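Local coordinates for elicitor protein Hrip2 (Magnaporthe oryzae, PDB 5FID) that acts as a secreted fungal protein elicitor, probably triggering defence responses in the host plant, at residues G29-L34 against K57-P62. The protein carries 1 engineered substitution. Sequence-based numbering, arbitrary orientation.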
# COMPACT_ATOMS: atom_id res chain seq x y z
N GLY A 29 -6.05 4.44 23.20
CA GLY A 29 -7.26 5.24 23.15
C GLY A 29 -8.26 4.63 24.10
O GLY A 29 -8.02 3.56 24.67
N PRO A 30 -9.40 5.30 24.29
CA PRO A 30 -10.44 4.73 25.15
C PRO A 30 -10.89 3.35 24.67
O PRO A 30 -11.05 3.14 23.46
CB PRO A 30 -11.60 5.74 25.02
CG PRO A 30 -11.32 6.51 23.77
CD PRO A 30 -9.82 6.57 23.66
N LEU A 31 -11.05 2.42 25.60
CA LEU A 31 -11.67 1.14 25.28
C LEU A 31 -13.12 1.45 24.95
O LEU A 31 -13.89 1.86 25.82
CB LEU A 31 -11.58 0.18 26.48
CG LEU A 31 -12.17 -1.22 26.31
CD1 LEU A 31 -11.76 -1.84 24.97
CD2 LEU A 31 -11.73 -2.12 27.46
N THR A 32 -13.49 1.28 23.69
CA THR A 32 -14.78 1.78 23.20
C THR A 32 -15.79 0.67 22.96
O THR A 32 -15.55 -0.26 22.20
CB THR A 32 -14.60 2.61 21.91
OG1 THR A 32 -13.65 3.66 22.15
CG2 THR A 32 -15.93 3.23 21.48
N THR A 33 -16.94 0.79 23.61
CA THR A 33 -18.01 -0.17 23.39
C THR A 33 -18.95 0.36 22.33
O THR A 33 -19.52 1.45 22.48
CB THR A 33 -18.83 -0.42 24.66
OG1 THR A 33 -17.97 -0.83 25.73
CG2 THR A 33 -19.87 -1.49 24.39
N LEU A 34 -19.14 -0.41 21.25
CA LEU A 34 -20.06 -0.03 20.20
C LEU A 34 -21.26 -0.97 20.19
O LEU A 34 -21.14 -2.15 19.82
CB LEU A 34 -19.38 -0.10 18.82
CG LEU A 34 -18.18 0.80 18.51
CD1 LEU A 34 -17.74 0.59 17.05
CD2 LEU A 34 -18.56 2.25 18.75
N LYS A 57 -14.71 -7.52 25.36
CA LYS A 57 -14.09 -6.37 25.97
C LYS A 57 -12.60 -6.59 26.23
O LYS A 57 -11.83 -5.63 26.31
CB LYS A 57 -14.80 -6.01 27.28
CG LYS A 57 -14.68 -4.55 27.63
CD LYS A 57 -15.58 -4.16 28.78
CE LYS A 57 -15.55 -2.65 28.99
NZ LYS A 57 -16.44 -2.21 30.10
N THR A 58 -12.19 -7.84 26.34
CA THR A 58 -10.78 -8.14 26.53
C THR A 58 -10.00 -8.11 25.21
O THR A 58 -8.79 -8.31 25.21
CB THR A 58 -10.57 -9.50 27.21
OG1 THR A 58 -11.27 -10.51 26.47
CG2 THR A 58 -11.11 -9.46 28.63
N LEU A 59 -10.71 -7.89 24.10
CA LEU A 59 -10.09 -7.75 22.77
C LEU A 59 -9.37 -9.03 22.34
O LEU A 59 -8.31 -8.98 21.69
CB LEU A 59 -9.14 -6.54 22.72
CG LEU A 59 -9.75 -5.18 23.07
CD1 LEU A 59 -8.69 -4.09 23.05
CD2 LEU A 59 -10.86 -4.84 22.11
N THR A 60 -9.95 -10.18 22.69
CA THR A 60 -9.33 -11.47 22.38
C THR A 60 -9.48 -11.80 20.90
O THR A 60 -10.56 -11.62 20.32
CB THR A 60 -9.93 -12.60 23.23
OG1 THR A 60 -9.62 -12.36 24.60
CG2 THR A 60 -9.35 -13.93 22.82
N SER A 61 -8.40 -12.28 20.29
CA SER A 61 -8.38 -12.64 18.87
C SER A 61 -9.05 -11.59 17.99
O SER A 61 -10.01 -11.90 17.27
CB SER A 61 -9.02 -14.01 18.66
OG SER A 61 -8.29 -15.00 19.37
N PRO A 62 -8.54 -10.35 18.03
CA PRO A 62 -9.23 -9.27 17.32
C PRO A 62 -8.82 -9.16 15.86
O PRO A 62 -7.73 -9.56 15.44
CB PRO A 62 -8.72 -8.03 18.04
CG PRO A 62 -7.28 -8.39 18.34
CD PRO A 62 -7.28 -9.88 18.63
O HOH W 1 -18.91 -2.05 27.95
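L31 reaches across to K57 and L59 and makes the tight part of this surface contact. Its CG stands anti to the backbone N (chi1 -179°), which puts both methyls against the 57-62 loop. CD2 lies 3.8 Å from K57 CG, and the same L31 CD2 is 3.7 Å from K57 O, so one methyl touches both the aliphatic stem and the main chain of the lysine. The other branch, L31 CD1, meets L59 CD2 at 4.2 Å. Leucine suits both places: the pair share Q19 of strand 16-22, and L59 also covers K52 and S54 of strand 49-54.

The solvent side is looser. K57 runs extended across L31; its CE passes T33 OG1 at 4.4 Å, and the ammonium lies beyond. A water oxygen is hydrogen-bonded to T33 OG1 at 2.7 Å and accepts a weak bond from K57 NZ at 3.3 Å. Lysine thus offers methylenes to the leucine and charge to the water, while threonine supplies a hydroxyl.

The contact joins the start of edge strand 32-34 and its approach to the loop between strands 49-54 and 63-69. With 168 Å² buried and no direct hydrogen bond between the segments, shape and dispersion hold it, the water bridge being a weak supplement.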